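Local coordinates for protein PrgZ (Enterococcus faecalis, PDB 4FAJ) that binds peptide pheromone outside the cell as a membrane-anchored substrate-binding receptor, probably serving peptide uptake, at residues 306-319 with 357-371. Residues are numbered along the deposited sequence; the frame is centred on the assembly and turned at random.
With ZN (zinc ion), chain G; ZN (zinc ion), chain H.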
loop_
_atom_site.group_PDB
_atom_site.type_symbol
_atom_site.label_atom_id
_atom_site.label_comp_id
_atom_site.label_asym_id
_atom_site.label_seq_id
_atom_site.Cartn_x
_atom_site.Cartn_y
_atom_site.Cartn_z
ATOM N N LYS A 306 -13.825 4.488 -22.817
ATOM C CA LYS A 306 -13.809 3.031 -22.665
ATOM C C LYS A 306 -13.408 2.278 -23.948
ATOM O O LYS A 306 -12.713 1.258 -23.891
ATOM C CB LYS A 306 -15.210 2.570 -22.217
ATOM C CG LYS A 306 -15.239 1.270 -21.459
ATOM C CD LYS A 306 -16.514 1.155 -20.612
ATOM C CE LYS A 306 -16.317 1.707 -19.190
ATOM N NZ LYS A 306 -17.336 1.134 -18.264
ATOM N N LYS A 307 -13.849 2.780 -25.098
ATOM C CA LYS A 307 -13.598 2.115 -26.376
ATOM C C LYS A 307 -12.393 2.672 -27.128
ATOM O O LYS A 307 -12.166 2.309 -28.281
ATOM C CB LYS A 307 -14.846 2.199 -27.275
ATOM C CG LYS A 307 -15.906 1.154 -26.981
ATOM C CD LYS A 307 -16.633 1.426 -25.675
ATOM C CE LYS A 307 -17.991 0.719 -25.633
ATOM N NZ LYS A 307 -17.876 -0.731 -25.969
ATOM N N ASP A 308 -11.625 3.554 -26.494
ATOM C CA ASP A 308 -10.453 4.140 -27.134
ATOM C C ASP A 308 -9.346 3.100 -27.260
ATOM O O ASP A 308 -9.186 2.241 -26.392
ATOM C CB ASP A 308 -9.952 5.340 -26.325
ATOM C CG ASP A 308 -8.954 6.188 -27.085
ATOM O OD1 ASP A 308 -9.358 7.242 -27.595
ATOM O OD2 ASP A 308 -7.768 5.816 -27.165
ATOM N N LYS A 309 -8.571 3.191 -28.334
ATOM C CA LYS A 309 -7.477 2.247 -28.561
ATOM C C LYS A 309 -6.400 2.338 -27.483
ATOM O O LYS A 309 -5.673 1.384 -27.270
ATOM C CB LYS A 309 -6.856 2.446 -29.950
ATOM C CG LYS A 309 -6.156 3.776 -30.136
ATOM C CD LYS A 309 -5.629 3.961 -31.556
ATOM C CE LYS A 309 -4.860 5.275 -31.665
ATOM N NZ LYS A 309 -5.669 6.441 -31.232
ATOM N N GLU A 310 -6.303 3.487 -26.809
ATOM C CA GLU A 310 -5.280 3.703 -25.785
ATOM C C GLU A 310 -5.796 3.519 -24.343
ATOM O O GLU A 310 -5.062 3.765 -23.395
ATOM C CB GLU A 310 -4.636 5.080 -25.989
ATOM C CG GLU A 310 -3.720 5.091 -27.207
ATOM C CD GLU A 310 -3.131 6.451 -27.538
ATOM O OE1 GLU A 310 -3.717 7.493 -27.163
ATOM O OE2 GLU A 310 -2.065 6.469 -28.191
ATOM N N TYR A 311 -7.038 3.061 -24.206
ATOM C CA TYR A 311 -7.661 2.762 -22.906
ATOM C C TYR A 311 -7.220 1.395 -22.377
ATOM O O TYR A 311 -7.119 0.430 -23.138
ATOM C CB TYR A 311 -9.195 2.759 -23.057
ATOM C CG TYR A 311 -9.975 2.465 -21.776
ATOM C CD1 TYR A 311 -10.359 1.163 -21.441
ATOM C CD2 TYR A 311 -10.337 3.497 -20.906
ATOM C CE1 TYR A 311 -11.091 0.896 -20.264
ATOM C CE2 TYR A 311 -11.058 3.244 -19.738
ATOM C CZ TYR A 311 -11.431 1.944 -19.418
ATOM O OH TYR A 311 -12.151 1.717 -18.250
ATOM N N SER A 312 -6.978 1.304 -21.071
ATOM C CA SER A 312 -6.848 -0.005 -20.417
ATOM C C SER A 312 -7.404 0.070 -18.998
ATOM O O SER A 312 -7.408 1.134 -18.404
ATOM C CB SER A 312 -5.387 -0.453 -20.386
ATOM O OG SER A 312 -4.611 0.385 -19.543
ATOM N N THR A 313 -7.902 -1.050 -18.482
ATOM C CA THR A 313 -8.192 -1.161 -17.056
ATOM C C THR A 313 -7.558 -2.436 -16.522
ATOM O O THR A 313 -7.594 -3.475 -17.179
ATOM C CB THR A 313 -9.699 -1.143 -16.741
ATOM O OG1 THR A 313 -9.890 -1.204 -15.315
ATOM C CG2 THR A 313 -10.406 -2.307 -17.387
ATOM N N THR A 314 -6.995 -2.340 -15.322
ATOM C CA THR A 314 -6.223 -3.420 -14.722
ATOM C C THR A 314 -6.646 -3.544 -13.264
ATOM O O THR A 314 -6.592 -2.561 -12.525
ATOM C CB THR A 314 -4.709 -3.132 -14.789
ATOM O OG1 THR A 314 -4.345 -2.738 -16.117
ATOM C CG2 THR A 314 -3.887 -4.394 -14.377
ATOM N N LEU A 315 -7.084 -4.737 -12.862
ATOM C CA LEU A 315 -7.607 -4.963 -11.512
ATOM C C LEU A 315 -6.456 -5.098 -10.535
ATOM O O LEU A 315 -5.506 -5.833 -10.798
ATOM C CB LEU A 315 -8.474 -6.230 -11.463
ATOM C CG LEU A 315 -9.211 -6.507 -10.149
ATOM C CD1 LEU A 315 -10.265 -5.427 -9.899
ATOM C CD2 LEU A 315 -9.857 -7.900 -10.174
ATOM N N MET A 316 -6.537 -4.374 -9.421
ATOM C CA MET A 316 -5.471 -4.343 -8.420
ATOM C C MET A 316 -5.855 -5.137 -7.166
ATOM O O MET A 316 -7.033 -5.280 -6.862
ATOM C CB MET A 316 -5.198 -2.912 -8.005
ATOM C CG MET A 316 -4.783 -1.980 -9.125
ATOM S SD MET A 316 -3.064 -2.241 -9.610
ATOM C CE MET A 316 -3.290 -2.981 -11.212
ATOM N N ALA A 317 -4.842 -5.619 -6.434
ATOM C CA ALA A 317 -5.042 -6.303 -5.138
ATOM C C ALA A 317 -5.171 -5.252 -4.035
ATOM O O ALA A 317 -4.333 -5.148 -3.130
ATOM C CB ALA A 317 -3.878 -7.276 -4.850
ATOM N N ASN A 318 -6.255 -4.483 -4.110
ATOM C CA ASN A 318 -6.373 -3.224 -3.382
ATOM C C ASN A 318 -7.840 -3.054 -2.979
ATOM O O ASN A 318 -8.703 -2.954 -3.835
ATOM C CB ASN A 318 -5.856 -2.120 -4.323
ATOM C CG ASN A 318 -5.951 -0.688 -3.772
ATOM O OD1 ASN A 318 -5.735 0.261 -4.547
ATOM N ND2 ASN A 318 -6.220 -0.511 -2.470
ATOM N N THR A 319 -8.109 -3.075 -1.673
ATOM C CA THR A 319 -9.452 -2.878 -1.148
ATOM C C THR A 319 -9.542 -1.473 -0.532
ATOM O O THR A 319 -8.682 -1.090 0.267
ATOM C CB THR A 319 -9.781 -3.927 -0.069
ATOM O OG1 THR A 319 -9.733 -5.247 -0.646
ATOM C CG2 THR A 319 -11.182 -3.675 0.543
ATOM N N ASP A 357 -17.101 2.992 -12.613
ATOM C CA ASP A 357 -17.368 2.617 -14.001
ATOM C C ASP A 357 -16.089 2.394 -14.827
ATOM O O ASP A 357 -16.001 2.797 -15.987
ATOM C CB ASP A 357 -18.241 3.695 -14.659
ATOM C CG ASP A 357 -18.944 3.205 -15.903
ATOM O OD1 ASP A 357 -18.883 1.989 -16.192
ATOM O OD2 ASP A 357 -19.565 4.046 -16.589
ATOM N N ASN A 358 -15.109 1.731 -14.228
ATOM C CA ASN A 358 -13.781 1.648 -14.821
ATOM C C ASN A 358 -13.052 0.343 -14.515
ATOM O O ASN A 358 -11.828 0.321 -14.462
ATOM C CB ASN A 358 -12.944 2.817 -14.293
ATOM C CG ASN A 358 -12.696 2.731 -12.800
ATOM O OD1 ASN A 358 -13.196 1.823 -12.123
ATOM N ND2 ASN A 358 -11.930 3.683 -12.272
ATOM N N GLY A 359 -13.801 -0.734 -14.290
ATOM C CA GLY A 359 -13.204 -2.031 -14.028
ATOM C C GLY A 359 -12.970 -2.320 -12.557
ATOM O O GLY A 359 -12.522 -3.407 -12.207
ATOM N N SER A 360 -13.286 -1.372 -11.684
ATOM C CA SER A 360 -13.314 -1.653 -10.250
ATOM C C SER A 360 -14.477 -2.606 -9.985
ATOM O O SER A 360 -15.420 -2.666 -10.787
ATOM C CB SER A 360 -13.496 -0.374 -9.440
ATOM O OG SER A 360 -12.401 0.518 -9.630
ATOM N N VAL A 361 -14.417 -3.357 -8.882
ATOM C CA VAL A 361 -15.495 -4.299 -8.557
ATOM C C VAL A 361 -15.864 -4.251 -7.072
ATOM O O VAL A 361 -15.042 -3.898 -6.231
ATOM C CB VAL A 361 -15.133 -5.739 -8.972
ATOM C CG1 VAL A 361 -14.844 -5.814 -10.484
ATOM C CG2 VAL A 361 -13.945 -6.243 -8.174
ATOM N N ALA A 362 -17.112 -4.588 -6.767
ATOM C CA ALA A 362 -17.579 -4.675 -5.385
ATOM C C ALA A 362 -16.696 -5.609 -4.568
ATOM O O ALA A 362 -16.255 -6.664 -5.068
ATOM C CB ALA A 362 -19.032 -5.162 -5.338
ATOM N N SER A 363 -16.435 -5.220 -3.317
ATOM C CA SER A 363 -15.725 -6.083 -2.372
ATOM C C SER A 363 -16.631 -7.239 -1.963
ATOM O O SER A 363 -17.836 -7.045 -1.784
ATOM C CB SER A 363 -15.332 -5.309 -1.103
ATOM O OG SER A 363 -14.303 -4.354 -1.326
ATOM N N VAL A 364 -16.053 -8.431 -1.824
ATOM C CA VAL A 364 -16.760 -9.586 -1.250
ATOM C C VAL A 364 -16.274 -9.887 0.166
ATOM O O VAL A 364 -16.833 -10.725 0.856
ATOM C CB VAL A 364 -16.581 -10.854 -2.104
ATOM C CG1 VAL A 364 -17.265 -10.684 -3.471
ATOM C CG2 VAL A 364 -15.096 -11.223 -2.251
ATOM N N GLY A 365 -15.218 -9.222 0.582
ATOM C CA GLY A 365 -14.649 -9.407 1.912
ATOM C C GLY A 365 -13.532 -8.396 2.088
ATOM O O GLY A 365 -13.377 -7.474 1.270
ATOM N N VAL A 366 -12.745 -8.556 3.145
ATOM C CA VAL A 366 -11.580 -7.693 3.367
ATOM C C VAL A 366 -10.534 -7.942 2.270
ATOM O O VAL A 366 -9.955 -6.995 1.728
ATOM C CB VAL A 366 -10.979 -7.949 4.766
ATOM C CG1 VAL A 366 -9.633 -7.292 4.946
ATOM C CG2 VAL A 366 -11.977 -7.498 5.869
ATOM N N VAL A 367 -10.301 -9.213 1.959
ATOM C CA VAL A 367 -9.261 -9.613 1.013
ATOM C C VAL A 367 -9.824 -9.524 -0.398
ATOM O O VAL A 367 -10.951 -9.966 -0.633
ATOM C CB VAL A 367 -8.760 -11.053 1.277
ATOM C CG1 VAL A 367 -7.739 -11.468 0.231
ATOM C CG2 VAL A 367 -8.152 -11.157 2.669
ATOM N N PRO A 368 -9.066 -8.908 -1.327
ATOM C CA PRO A 368 -9.520 -8.801 -2.713
ATOM C C PRO A 368 -9.408 -10.093 -3.529
ATOM O O PRO A 368 -8.675 -10.992 -3.165
ATOM C CB PRO A 368 -8.602 -7.737 -3.302
ATOM C CG PRO A 368 -7.350 -7.794 -2.483
ATOM C CD PRO A 368 -7.778 -8.206 -1.110
ATOM N N LYS A 369 -10.145 -10.149 -4.639
ATOM C CA LYS A 369 -10.108 -11.296 -5.549
ATOM C C LYS A 369 -8.871 -11.254 -6.440
ATOM O O LYS A 369 -8.265 -10.186 -6.639
ATOM C CB LYS A 369 -11.368 -11.319 -6.426
ATOM C CG LYS A 369 -12.633 -11.588 -5.656
ATOM C CD LYS A 369 -13.898 -11.129 -6.393
ATOM C CE LYS A 369 -14.639 -12.242 -7.061
ATOM N NZ LYS A 369 -16.028 -11.763 -7.428
ATOM N N GLU A 370 -8.520 -12.427 -6.971
ATOM C CA GLU A 370 -7.440 -12.612 -7.954
ATOM C C GLU A 370 -6.048 -12.317 -7.401
ATOM O O GLU A 370 -5.131 -12.052 -8.164
ATOM C CB GLU A 370 -7.645 -11.759 -9.227
ATOM C CG GLU A 370 -9.056 -11.673 -9.755
ATOM C CD GLU A 370 -9.668 -13.009 -10.044
ATOM O OE1 GLU A 370 -8.923 -13.971 -10.371
ATOM O OE2 GLU A 370 -10.916 -13.097 -9.961
ATOM N N MET A 371 -5.892 -12.350 -6.086
ATOM C CA MET A 371 -4.623 -12.030 -5.456
ATOM C C MET A 371 -3.937 -13.309 -5.009
ATOM O O MET A 371 -2.797 -13.574 -5.394
ATOM C CB MET A 371 -4.853 -11.111 -4.249
ATOM C CG MET A 371 -3.614 -10.724 -3.456
ATOM S SD MET A 371 -4.061 -10.053 -1.833
ATOM C CE MET A 371 -4.263 -11.548 -0.859
HETATM ZN ZN ZN G . -20.328 1.124 -17.591
HETATM ZN ZN ZN H . -11.321 -15.190 -10.302
HETATM O O HOH W 1 -9.841 -3.691 -13.959
HETATM O O HOH W 2 -12.018 -5.912 -1.939
#
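Tyr311 reaches Asn358 through its hydroxyl, OH lying 3.8 Å from Asn358 CA, while Lys306 CA sits over the centre of one ring face. The Asp357 carboxylate is met from above its plane by Lys306, whose NZ lies 2.7 Å from Asp357 OD1 in a salt bridge and also donates to Asp357 O. A long lysine chain, bent at chi3 (-91°), can reach both acceptors. OD1 also binds a zinc ion at 2.2 Å, so the carboxylate probably screens two positive centres that lie close together.

Further along, Thr313 OG1 donates to Asn358 O at 2.6 Å; with OG1 trans to the backbone N (chi1 -178°), the hydroxyl points across to the loop. Gly359, with positive phi and no side chain, lets this hydroxyl pack beside its CA, and a water links Thr313 OG1 to Gly359 O. Asn358 OD1 accepts from Ser360 N, closing an Asx turn, and also from Ser360 OG, so two bonds grip the one amide oxygen.

Leu315 spreads its branches: CD1 meets Val361 CG2 at 4.1 Å, CD2 the aliphatic CG of Glu370, whose carboxylate holds a second zinc ion. At the corner, small Ala317 centres an inverse gamma turn and packs its CB 3.7 Å from Met371 CG, while Pro368 CG packs against the backbone at Ala317 C and Asn318 N. Thr319 OG1 then donates to Val366 O at 3.0 Å and accepts from a water that also bonds Ser363 OG.

Strands 311-324 and 361-362 both pair antiparallel with strand 528-539, and Asn318, turned away from the loop, bonds a polar side chain of the bound peptide: a lobe sheet of a family 5 solute-binding protein, bordering its peptide site.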